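Local coordinates for protein tRNA threonylcarbamoyladenosine dehydratase (Escherichia coli, PDB 4D79) that catalyses the ATP-dependent dehydration of threonylcarbamoyladenosine at position 37 of tRNAs to its cyclic form, and can accept sulfur from the desulfurase CsdA in vitro, at residues P134-I139 with S187-V192; P148-G153 with F250-H255; A170-D175 with K180-L185. One frame throughout, in Å; residues are numbered along the deposited sequence.

Overall arrangement
Interaction 1 begins first along the chain, on helix 132-144, and interaction 2 next, on strand 149-152 of the central sheet. Interaction 3 then opens in the loop after strand 164-168 and closes a few residues later on helix 176-189, the shortest loop of the three. Interaction 1 closes at the end of that same helix, and interaction 2 last, on helix 242-266. Interactions 1 and 2 therefore cross, while interaction 3 lies within both. Together they join helix 132-144 to helix 176-189, fix the potassium-binding loop to helix 176-189, and lay helix 242-266 on the sheet. K135 NZ links 134-139 to strand 149-152.

Interaction 1: residues P134-I139 with S187-V192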
ATOM      1  N   PRO B 134      19.744   2.824  16.281  1.00 39.04           N
ATOM      2  CA  PRO B 134      19.803   3.911  15.292  1.00 46.46           C
ATOM      3  C   PRO B 134      18.501   4.700  15.174  1.00 33.34           C
ATOM      4  O   PRO B 134      18.530   5.893  14.845  1.00 30.54           O
ATOM      5  CB  PRO B 134      20.121   3.157  14.000  1.00 39.89           C
ATOM      6  CG  PRO B 134      19.536   1.761  14.237  1.00 53.67           C
ATOM      7  CD  PRO B 134      19.780   1.491  15.652  1.00 38.65           C
ATOM      8  N   LYS B 135      17.359   4.053  15.392  1.00 28.83           N
ATOM      9  CA  LYS B 135      16.076   4.742  15.344  1.00 30.32           C
ATOM     10  C   LYS B 135      16.037   5.870  16.363  1.00 22.22           C
ATOM     11  O   LYS B 135      15.642   6.995  16.042  1.00 27.08           O
ATOM     12  CB  LYS B 135      14.950   3.737  15.604  1.00 26.13           C
ATOM     13  CG  LYS B 135      13.575   4.189  15.189  1.00 27.07           C
ATOM     14  CD  LYS B 135      12.616   3.001  15.263  1.00 26.58           C
ATOM     15  CE  LYS B 135      11.232   3.360  14.766  1.00 24.27           C
ATOM     16  NZ  LYS B 135      11.161   3.507  13.285  1.00 28.64           N
ATOM     17  N   ALA B 136      16.434   5.576  17.603  1.00 23.59           N
ATOM     18  CA  ALA B 136      16.480   6.592  18.646  1.00 30.15           C
ATOM     19  C   ALA B 136      17.428   7.730  18.268  1.00 25.47           C
ATOM     20  O   ALA B 136      17.076   8.900  18.405  1.00 26.63           O
ATOM     21  CB  ALA B 136      16.900   5.952  19.966  1.00 34.75           C
ATOM     22  N   ALA B 137      18.599   7.402  17.729  1.00 28.22           N
ATOM     23  CA  ALA B 137      19.564   8.422  17.338  1.00 36.75           C
ATOM     24  C   ALA B 137      19.005   9.319  16.229  1.00 25.36           C
ATOM     25  O   ALA B 137      19.192  10.544  16.254  1.00 25.47           O
ATOM     26  CB  ALA B 137      20.853   7.745  16.883  1.00 37.63           C
ATOM     27  N   LEU B 138      18.312   8.730  15.246  1.00 25.18           N
ATOM     28  CA  LEU B 138      17.726   9.539  14.187  1.00 24.42           C
ATOM     29  C   LEU B 138      16.639  10.445  14.752  1.00 27.56           C
ATOM     30  O   LEU B 138      16.605  11.647  14.470  1.00 21.95           O
ATOM     31  CB  LEU B 138      17.155   8.641  13.071  1.00 23.16           C
ATOM     32  CG  LEU B 138      16.485   9.350  11.884  1.00 26.19           C
ATOM     33  CD1 LEU B 138      17.526  10.180  11.153  1.00 27.45           C
ATOM     34  CD2 LEU B 138      15.836   8.349  10.938  1.00 26.64           C
ATOM     35  N   ILE B 139      15.747   9.884  15.571  1.00 21.96           N
ATOM     36  CA  ILE B 139      14.618  10.657  16.088  1.00 24.58           C
ATOM     37  C   ILE B 139      15.095  11.796  16.969  1.00 23.20           C
ATOM     38  O   ILE B 139      14.607  12.927  16.852  1.00 25.18           O
ATOM     39  CB  ILE B 139      13.638   9.731  16.828  1.00 23.83           C
ATOM     40  CG1 ILE B 139      12.917   8.858  15.798  1.00 22.72           C
ATOM     41  CG2 ILE B 139      12.610  10.522  17.679  1.00 26.50           C
ATOM     42  CD1 ILE B 139      12.199   7.752  16.431  1.00 31.92           C
ATOM     43  N   SER B 187      16.741   7.222  28.125  1.00 40.29           N
ATOM     44  CA  SER B 187      17.984   6.852  28.794  1.00 49.58           C
ATOM     45  C   SER B 187      19.207   7.364  28.041  1.00 52.87           C
ATOM     46  O   SER B 187      20.177   7.804  28.666  1.00 58.97           O
ATOM     47  CB  SER B 187      18.046   5.333  28.984  1.00 57.17           C
ATOM     48  OG  SER B 187      18.078   4.659  27.737  1.00 48.17           O
ATOM     49  N   ASP B 188      19.188   7.324  26.704  1.00 40.00           N
ATOM     50  CA  ASP B 188      20.377   7.636  25.912  1.00 42.57           C
ATOM     51  C   ASP B 188      20.441   9.071  25.399  1.00 45.11           C
ATOM     52  O   ASP B 188      21.522   9.503  24.987  1.00 39.95           O
ATOM     53  CB  ASP B 188      20.482   6.707  24.694  1.00 60.72           C
ATOM     54  CG  ASP B 188      20.934   5.319  25.062  1.00 82.47           C
ATOM     55  OD1 ASP B 188      20.698   4.921  26.216  1.00 56.62           O
ATOM     56  OD2 ASP B 188      21.522   4.627  24.206  1.00 70.75           O
ATOM     57  N   PHE B 189      19.323   9.794  25.357  1.00 43.05           N
ATOM     58  CA  PHE B 189      19.273  11.114  24.737  1.00 40.53           C
ATOM     59  C   PHE B 189      18.544  12.158  25.567  1.00 44.76           C
ATOM     60  O   PHE B 189      18.411  13.302  25.112  1.00 47.58           O
ATOM     61  CB  PHE B 189      18.611  11.023  23.346  1.00 41.90           C
ATOM     62  CG  PHE B 189      19.384  10.178  22.378  1.00 32.85           C
ATOM     63  CD1 PHE B 189      20.437  10.732  21.655  1.00 39.67           C
ATOM     64  CD2 PHE B 189      19.096   8.836  22.222  1.00 39.68           C
ATOM     65  CE1 PHE B 189      21.166   9.962  20.788  1.00 40.19           C
ATOM     66  CE2 PHE B 189      19.828   8.057  21.352  1.00 50.83           C
ATOM     67  CZ  PHE B 189      20.856   8.619  20.632  1.00 49.74           C
ATOM     68  N   GLY B 190      18.055  11.797  26.746  1.00 31.75           N
ATOM     69  CA  GLY B 190      17.359  12.736  27.590  1.00 37.99           C
ATOM     70  C   GLY B 190      16.045  13.211  27.035  1.00 43.40           C
ATOM     71  O   GLY B 190      15.529  14.234  27.491  1.00 63.17           O
ATOM     72  N   VAL B 191      15.486  12.499  26.060  1.00 45.42           N
ATOM     73  CA  VAL B 191      14.218  12.877  25.444  1.00 40.64           C
ATOM     74  C   VAL B 191      13.089  12.295  26.282  1.00 39.09           C
ATOM     75  O   VAL B 191      12.938  11.072  26.370  1.00 36.78           O
ATOM     76  CB  VAL B 191      14.140  12.389  23.989  1.00 45.71           C
ATOM     77  CG1 VAL B 191      12.792  12.709  23.396  1.00 48.69           C
ATOM     78  CG2 VAL B 191      15.241  13.017  23.155  1.00 54.12           C
ATOM     79  N   VAL B 192      12.276  13.178  26.865  1.00 63.86           N
ATOM     80  CA  VAL B 192      11.211  12.806  27.784  1.00 58.75           C
ATOM     81  C   VAL B 192       9.976  13.623  27.441  1.00 29.00           C
ATOM     82  O   VAL B 192      10.055  14.668  26.788  1.00 49.20           O
ATOM     83  CB  VAL B 192      11.625  13.051  29.248  1.00 71.42           C
ATOM     84  CG1 VAL B 192      12.792  12.160  29.610  1.00 55.86           C
ATOM     85  CG2 VAL B 192      11.982  14.523  29.447  1.00 51.66           C
TER
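K135 NZ, next to the A136 and A137 pair that meets F189, is gripped by several groups: a salt bridge to D127 OD2 and hydrogen bonds to I129 O and T152 O. K135 thus ties helix 132-144 to the Rossmann-like sheet of the ThiF fold. A136 and A137, on that helix, receive the F189 ring from the end of helix 176-189. The contact is apolar, with no hydrogen bond across it. The far end of the ring does the touching. F189 CE2 meets A136 CB at 3.9 Å, and F189 CZ meets A137 CB at 3.8 Å. Two small methyl groups let the ring come close to the helix backbone. A136 O lies over one face of the F189 ring, offset toward its rim. With chi1 at -63°, F189 CG lies beside its own backbone N and opposite the carbonyl carbon, and the ring extends toward helix 132-144. F189 O accepts a hydrogen bond from R144 NH2, so the backbone of F189 is tied to the same helix as its ring. Just after it, G190 leaves the helical conformation with a positive phi of 67°, and V191 N bonds back to L185 O. P134, at the start of segment 134-139, touches the bound ATP. The nearest approach in the contact is F189 CZ to A137 CA, at 3.5 Å.

Interaction 2: residues P148-G153 with F250-H255; sequences PLVTTG and FVAVSH
This is a buried, mainly apolar helix-on-sheet contact in the core of the ThiF fold: helix 242-266 lies against strand 149-152 through A252 and H255. The two short segments run nearly antiparallel, at 164°, with their axes 8.9 Å apart. V150 and A252 are the residues in register, and V150 carries most of the strand side. Its two methyls divide the work. V150 CG1 meets A252 CB at 4.1 Å and comes within 3.7 Å of A252 O. V150 CG2 is turned to the ring of H255, 4.2 Å from H255 CD2. A chi1 of 55° sets this division, with CG1 between the backbone N and the carbonyl carbon and CG2 opposite the N. T152 adds a third methyl, as its CG2 lies 4.1 Å from A252 CB. A252 CB is therefore shared between two strand residues. The polar ends of T152 and H255 are used on other partners: T152 OG1 bonds to D127 O, and H255 NE2 to D202 OD2. Helix 242-266 also meets the second subunit, where F250 packs on A246 and V253 on M243 of that chain. Residues 237-257 are predicted to span a membrane, but in this crystal 250-255 lies between the sheet and the second subunit. With no polar bond across it, the contact rests on burial of methyl groups and of the H255 ring carbon CD2, and the small side chain of A252 lets the helix backbone come near the strand.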
ATOM      1  N   PRO B 148      11.593  18.158   9.973  1.00 17.80           N
ATOM      2  CA  PRO B 148      10.308  17.439   9.875  1.00 22.87           C
ATOM      3  C   PRO B 148      10.530  15.946   9.734  1.00 18.43           C
ATOM      4  O   PRO B 148      11.300  15.481   8.893  1.00 20.06           O
ATOM      5  CB  PRO B 148       9.641  18.034   8.624  1.00 20.39           C
ATOM      6  CG  PRO B 148      10.293  19.386   8.466  1.00 23.80           C
ATOM      7  CD  PRO B 148      11.721  19.199   8.930  1.00 19.99           C
ATOM      8  N   LEU B 149       9.869  15.206  10.586  1.00 17.50           N
ATOM      9  CA  LEU B 149      10.079  13.778  10.697  1.00 19.17           C
ATOM     10  C   LEU B 149       8.755  13.092  10.940  1.00 22.40           C
ATOM     11  O   LEU B 149       7.930  13.574  11.717  1.00 20.40           O
ATOM     12  CB  LEU B 149      11.005  13.444  11.862  1.00 18.82           C
ATOM     13  CG  LEU B 149      11.133  11.993  12.331  1.00 24.99           C
ATOM     14  CD1 LEU B 149      12.053  11.261  11.447  1.00 27.65           C
ATOM     15  CD2 LEU B 149      11.584  11.964  13.772  1.00 46.30           C
ATOM     16  N   VAL B 150       8.594  11.932  10.339  1.00 18.80           N
ATOM     17  CA  VAL B 150       7.539  11.010  10.732  1.00 20.06           C
ATOM     18  C   VAL B 150       8.184   9.653  10.941  1.00 18.06           C
ATOM     19  O   VAL B 150       8.987   9.199  10.120  1.00 23.70           O
ATOM     20  CB  VAL B 150       6.367  10.963   9.728  1.00 18.52           C
ATOM     21  CG1 VAL B 150       6.804  10.647   8.299  1.00 17.42           C
ATOM     22  CG2 VAL B 150       5.296   9.964  10.230  1.00 19.26           C
ATOM     23  N   THR B 151       7.900   9.037  12.079  0.64 22.20           N
ATOM     24  CA  THR B 151       8.451   7.734  12.382  0.64 20.47           C
ATOM     25  C   THR B 151       7.329   6.707  12.314  0.64 23.83           C
ATOM     26  O   THR B 151       6.145   7.039  12.233  0.64 17.50           O
ATOM     27  CB  THR B 151       9.150   7.709  13.758  0.64 21.41           C
ATOM     28  OG1 THR B 151       9.834   6.449  13.949  0.64 21.41           O
ATOM     29  CG2 THR B 151       8.151   7.890  14.888  0.64 24.33           C
ATOM     30  N   THR B 152       7.729   5.452  12.296  1.00 24.73           N
ATOM     31  CA  THR B 152       6.809   4.343  12.165  1.00 27.90           C
ATOM     32  C   THR B 152       7.118   3.362  13.277  1.00 29.65           C
ATOM     33  O   THR B 152       8.285   3.081  13.554  1.00 29.30           O
ATOM     34  CB  THR B 152       6.911   3.682  10.771  1.00 35.20           C
ATOM     35  OG1 THR B 152       8.272   3.344  10.486  1.00 42.87           O
ATOM     36  CG2 THR B 152       6.419   4.631   9.659  1.00 29.85           C
ATOM     37  N   GLY B 153       6.081   2.875  13.944  1.00 30.92           N
ATOM     38  CA  GLY B 153       6.262   1.819  14.911  1.00 34.09           C
ATOM     39  C   GLY B 153       6.413   0.483  14.205  1.00 34.73           C
ATOM     40  O   GLY B 153       6.662   0.402  13.001  1.00 31.53           O
ATOM     41  N   PHE B 250       2.584   4.183   3.392  1.00 13.80           N
ATOM     42  CA  PHE B 250       1.702   5.101   2.681  1.00 14.58           C
ATOM     43  C   PHE B 250       1.096   6.135   3.620  1.00 16.79           C
ATOM     44  O   PHE B 250       0.990   7.323   3.259  1.00 15.36           O
ATOM     45  CB  PHE B 250       0.582   4.352   1.942  1.00 16.88           C
ATOM     46  CG  PHE B 250       1.054   3.494   0.825  1.00 14.85           C
ATOM     47  CD1 PHE B 250       2.305   3.664   0.263  1.00 19.91           C
ATOM     48  CD2 PHE B 250       0.224   2.499   0.311  1.00 24.96           C
ATOM     49  CE1 PHE B 250       2.731   2.870  -0.757  1.00 18.57           C
ATOM     50  CE2 PHE B 250       0.657   1.699  -0.734  1.00 18.04           C
ATOM     51  CZ  PHE B 250       1.870   1.882  -1.271  1.00 18.53           C
ATOM     52  N   VAL B 251       0.722   5.719   4.836  1.00 14.43           N
ATOM     53  CA  VAL B 251       0.194   6.679   5.797  1.00 16.83           C
ATOM     54  C   VAL B 251       1.284   7.668   6.213  1.00 21.49           C
ATOM     55  O   VAL B 251       1.032   8.875   6.362  1.00 16.91           O
ATOM     56  CB  VAL B 251      -0.409   5.951   7.003  1.00 17.69           C
ATOM     57  CG1 VAL B 251      -0.645   6.916   8.164  1.00 19.54           C
ATOM     58  CG2 VAL B 251      -1.697   5.241   6.615  1.00 23.47           C
ATOM     59  N   ALA B 252       2.512   7.185   6.398  1.00 17.91           N
ATOM     60  CA  ALA B 252       3.616   8.100   6.700  1.00 18.57           C
ATOM     61  C   ALA B 252       3.800   9.161   5.603  1.00 14.97           C
ATOM     62  O   ALA B 252       3.985  10.342   5.905  1.00 17.97           O
ATOM     63  CB  ALA B 252       4.904   7.310   6.906  1.00 18.10           C
ATOM     64  N   VAL B 253       3.776   8.757   4.331  1.00 15.64           N
ATOM     65  CA  VAL B 253       3.948   9.718   3.223  1.00 16.84           C
ATOM     66  C   VAL B 253       2.801  10.714   3.180  1.00 14.98           C
ATOM     67  O   VAL B 253       3.021  11.933   3.122  1.00 16.13           O
ATOM     68  CB  VAL B 253       4.118   8.967   1.895  1.00 16.01           C
ATOM     69  CG1 VAL B 253       4.054   9.848   0.701  1.00 17.89           C
ATOM     70  CG2 VAL B 253       5.459   8.240   1.914  1.00 15.47           C
ATOM     71  N   SER B 254       1.565  10.227   3.285  1.00 14.37           N
ATOM     72  CA  SER B 254       0.409  11.114   3.249  1.00 13.83           C
ATOM     73  C   SER B 254       0.456  12.124   4.385  1.00 14.11           C
ATOM     74  O   SER B 254       0.102  13.298   4.195  1.00 14.50           O
ATOM     75  CB  SER B 254      -0.886  10.326   3.329  1.00 20.55           C
ATOM     76  OG  SER B 254      -1.195   9.669   2.097  1.00 17.01           O
ATOM     77  N   HIS B 255       0.884  11.682   5.570  1.00 15.82           N
ATOM     78  CA  HIS B 255       1.024  12.595   6.698  1.00 17.85           C
ATOM     79  C   HIS B 255       2.076  13.663   6.395  1.00 15.67           C
ATOM     80  O   HIS B 255       1.847  14.862   6.614  1.00 16.41           O
ATOM     81  CB  HIS B 255       1.398  11.802   7.947  1.00 23.49           C
ATOM     82  CG  HIS B 255       1.538  12.643   9.179  1.00 20.30           C
ATOM     83  ND1 HIS B 255       0.460  13.060   9.930  1.00 21.64           N
ATOM     84  CD2 HIS B 255       2.633  13.180   9.768  1.00 18.48           C
ATOM     85  CE1 HIS B 255       0.885  13.770  10.957  1.00 25.29           C
ATOM     86  NE2 HIS B 255       2.199  13.874  10.875  1.00 20.11           N
TER

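Interaction 3: residues A170-D175 with K180-L185; sequences AKTIQD and KLRERL. With K (potassium ion), chain I.
The potassium-binding loop 170-175 leads into helix 176-189, and R182 reaches back from that helix to T172 and A170. R182 NH1 donates to T172 OG1 at 2.7 Å. The acceptor lies almost in the guanidinium plane, but the bond is bent, at 135°. R182 NH1 also bonds to L169 O, and A170 O sits over one face of the guanidinium. R182 CD packs 3.8 Å from A170 CA, and the chain then bends at chi3 (-63°), turning the guanidinium toward T172. Two waters fill in the contact. One bonds to T172 OG1 at 3.0 Å and donates to D175 O at 2.8 Å; the other bridges R182 NH2 and T172 O. D175 is the N-cap of the helix, its OD1 accepting from A178 N. Q174 O binds the potassium ion at 2.6 Å, beside Q158, S206 and E208. A water on the ion donates to D175 OD2 at 2.8 Å. A leucine in place of R182 would probably cost T172 OG1 and L169 O the NH1 donor they share and leave the loop freer to move. The guanidinium and the N-cap thus hold the loop to the helix from two sites, next to the carbonyl that binds potassium.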
ATOM      1  N   ALA B 170       4.527   9.292  22.183  1.00 25.77           N
ATOM      2  CA  ALA B 170       4.218   8.974  23.573  1.00 26.63           C
ATOM      3  C   ALA B 170       2.934   8.178  23.748  1.00 29.90           C
ATOM      4  O   ALA B 170       2.753   7.563  24.815  1.00 24.35           O
ATOM      5  CB  ALA B 170       4.079  10.239  24.408  1.00 32.02           C
ATOM      6  N   LYS B 171       2.018   8.248  22.784  1.00 25.78           N
ATOM      7  CA  LYS B 171       0.656   7.743  22.929  1.00 22.55           C
ATOM      8  C   LYS B 171       0.383   6.500  22.091  1.00 23.91           C
ATOM      9  O   LYS B 171      -0.762   6.055  22.007  1.00 30.00           O
ATOM     10  CB  LYS B 171      -0.360   8.845  22.620  1.00 34.11           C
ATOM     11  CG  LYS B 171      -0.163  10.073  23.515  1.00 40.68           C
ATOM     12  CD  LYS B 171      -1.333  11.063  23.495  1.00 57.08           C
ATOM     13  CE  LYS B 171      -1.491  11.855  22.210  1.00 72.29           C
ATOM     14  NZ  LYS B 171      -2.642  12.813  22.332  1.00 60.67           N
ATOM     15  N   THR B 172       1.399   5.898  21.501  1.00 23.05           N
ATOM     16  CA  THR B 172       1.177   4.664  20.781  1.00 22.29           C
ATOM     17  C   THR B 172       0.824   3.518  21.745  1.00 27.38           C
ATOM     18  O   THR B 172       1.229   3.497  22.914  1.00 27.23           O
ATOM     19  CB  THR B 172       2.416   4.308  19.963  1.00 28.17           C
ATOM     20  OG1 THR B 172       3.484   3.964  20.837  1.00 33.98           O
ATOM     21  CG2 THR B 172       2.826   5.472  19.068  1.00 30.90           C
ATOM     22  N   ILE B 173       0.045   2.562  21.239  1.00 20.44           N
ATOM     23  CA  ILE B 173      -0.289   1.332  21.944  1.00 19.59           C
ATOM     24  C   ILE B 173       0.021   0.140  21.068  1.00 20.22           C
ATOM     25  O   ILE B 173       0.164   0.258  19.845  1.00 23.57           O
ATOM     26  CB  ILE B 173      -1.767   1.246  22.366  1.00 29.04           C
ATOM     27  CG1 ILE B 173      -2.668   1.367  21.113  1.00 27.41           C
ATOM     28  CG2 ILE B 173      -2.076   2.318  23.408  1.00 27.01           C
ATOM     29  CD1 ILE B 173      -4.074   0.826  21.310  1.00 28.74           C
ATOM     30  N   GLN B 174       0.100  -1.023  21.720  1.00 21.20           N
ATOM     31  CA  GLN B 174       0.242  -2.311  21.040  1.00 21.23           C
ATOM     32  C   GLN B 174       1.410  -2.295  20.075  1.00 23.58           C
ATOM     33  O   GLN B 174       1.306  -2.709  18.924  1.00 25.15           O
ATOM     34  CB  GLN B 174      -1.062  -2.732  20.354  1.00 20.61           C
ATOM     35  CG  GLN B 174      -2.090  -3.259  21.371  1.00 19.88           C
ATOM     36  CD  GLN B 174      -1.757  -4.660  21.884  1.00 23.06           C
ATOM     37  OE1 GLN B 174      -0.953  -5.368  21.299  1.00 28.55           O
ATOM     38  NE2 GLN B 174      -2.308  -5.015  23.036  1.00 22.78           N
ATOM     39  N   ASP B 175       2.513  -1.696  20.512  1.00 22.93           N
ATOM     40  CA  ASP B 175       3.643  -1.489  19.617  1.00 22.32           C
ATOM     41  C   ASP B 175       4.915  -1.580  20.433  1.00 26.73           C
ATOM     42  O   ASP B 175       5.428  -0.570  20.922  1.00 28.93           O
ATOM     43  CB  ASP B 175       3.525  -0.144  18.912  1.00 27.19           C
ATOM     44  CG  ASP B 175       4.423  -0.039  17.708  1.00 92.82           C
ATOM     45  OD1 ASP B 175       5.563  -0.547  17.757  1.00 37.07           O
ATOM     46  OD2 ASP B 175       3.970   0.539  16.701  1.00 64.73           O
ATOM     47  N   LYS B 180      10.044   0.328  23.242  1.00 28.85           N
ATOM     48  CA  LYS B 180      11.489   0.294  23.452  1.00 26.87           C
ATOM     49  C   LYS B 180      12.140   1.604  23.037  1.00 26.30           C
ATOM     50  O   LYS B 180      13.070   2.091  23.709  1.00 26.00           O
ATOM     51  CB  LYS B 180      12.093  -0.874  22.667  1.00 42.91           C
ATOM     52  CG  LYS B 180      11.750  -2.233  23.232  1.00 52.31           C
ATOM     53  CD  LYS B 180      12.408  -3.372  22.450  1.00 89.54           C
ATOM     54  CE  LYS B 180      11.636  -3.685  21.172  1.00 85.46           C
ATOM     55  NZ  LYS B 180      12.113  -4.923  20.487  1.00115.10           N
ATOM     56  N   LEU B 181      11.644   2.189  21.939  1.00 33.10           N
ATOM     57  CA  LEU B 181      12.164   3.442  21.405  1.00 27.05           C
ATOM     58  C   LEU B 181      11.985   4.573  22.395  1.00 28.22           C
ATOM     59  O   LEU B 181      12.911   5.353  22.627  1.00 26.29           O
ATOM     60  CB  LEU B 181      11.464   3.772  20.089  1.00 25.73           C
ATOM     61  CG  LEU B 181      11.790   5.054  19.370  1.00 30.00           C
ATOM     62  CD1 LEU B 181      13.282   5.116  19.020  1.00 35.35           C
ATOM     63  CD2 LEU B 181      10.885   5.125  18.123  1.00 29.44           C
ATOM     64  N   ARG B 182      10.805   4.667  23.006  1.00 28.62           N
ATOM     65  CA  ARG B 182      10.615   5.657  24.061  1.00 36.54           C
ATOM     66  C   ARG B 182      11.617   5.451  25.189  1.00 45.31           C
ATOM     67  O   ARG B 182      12.190   6.411  25.704  1.00 31.88           O
ATOM     68  CB  ARG B 182       9.188   5.584  24.606  1.00 32.77           C
ATOM     69  CG  ARG B 182       8.143   6.084  23.633  1.00 35.59           C
ATOM     70  CD  ARG B 182       6.806   6.256  24.334  1.00 30.44           C
ATOM     71  NE  ARG B 182       6.292   4.988  24.829  1.00 30.16           N
ATOM     72  CZ  ARG B 182       5.416   4.221  24.190  1.00 43.98           C
ATOM     73  NH1 ARG B 182       4.916   4.587  23.011  1.00 40.51           N
ATOM     74  NH2 ARG B 182       5.027   3.090  24.737  1.00 39.13           N
ATOM     75  N   GLU B 183      11.863   4.201  25.567  1.00 37.16           N
ATOM     76  CA  GLU B 183      12.786   3.946  26.667  1.00 39.86           C
ATOM     77  C   GLU B 183      14.212   4.344  26.302  1.00 38.39           C
ATOM     78  O   GLU B 183      14.927   4.930  27.129  1.00 32.31           O
ATOM     79  CB  GLU B 183      12.701   2.469  27.073  1.00 28.48           C
ATOM     80  CG  GLU B 183      11.323   2.043  27.602  1.00107.09           C
ATOM     81  CD  GLU B 183      10.676   3.089  28.502  1.00143.32           C
ATOM     82  OE1 GLU B 183      11.132   3.251  29.656  1.00112.86           O
ATOM     83  OE2 GLU B 183       9.712   3.753  28.052  1.00109.55           O
ATOM     84  N   ARG B 184      14.645   4.052  25.067  1.00 30.11           N
ATOM     85  CA  ARG B 184      16.004   4.417  24.672  1.00 31.33           C
ATOM     86  C   ARG B 184      16.147   5.924  24.500  1.00 35.43           C
ATOM     87  O   ARG B 184      17.207   6.496  24.799  1.00 30.64           O
ATOM     88  CB  ARG B 184      16.417   3.711  23.382  1.00 33.17           C
ATOM     89  CG  ARG B 184      17.908   3.819  23.111  1.00 65.60           C
ATOM     90  CD  ARG B 184      18.683   2.971  24.119  1.00100.90           C
ATOM     91  NE  ARG B 184      18.596   1.540  23.848  1.00 68.68           N
ATOM     92  CZ  ARG B 184      19.474   0.880  23.096  1.00 98.55           C
ATOM     93  NH1 ARG B 184      20.529   1.514  22.600  1.00 79.29           N
ATOM     94  NH2 ARG B 184      19.333  -0.423  22.883  1.00 78.77           N
ATOM     95  N   LEU B 185      15.112   6.581  23.987  1.00 35.70           N
ATOM     96  CA  LEU B 185      15.179   8.030  23.858  1.00 37.09           C
ATOM     97  C   LEU B 185      15.418   8.686  25.206  1.00 36.59           C
ATOM     98  O   LEU B 185      16.186   9.647  25.311  1.00 30.99           O
ATOM     99  CB  LEU B 185      13.897   8.576  23.235  1.00 27.88           C
ATOM    100  CG  LEU B 185      13.755   8.415  21.724  1.00 27.87           C
ATOM    101  CD1 LEU B 185      12.332   8.707  21.248  1.00 34.31           C
ATOM    102  CD2 LEU B 185      14.759   9.319  21.010  1.00 27.96           C
TER
HETATM  103  K     K I 301      -0.601  -2.245  17.183  0.61 18.51           K
HETATM  104  O   HOH W   1       3.716   1.286  22.097  1.00 35.32           O
HETATM  105  O   HOH W   2       2.598   1.064  24.625  1.00 50.80           O
HETATM  106  O   HOH W   3       1.531  -0.568  15.913  1.00 31.07           O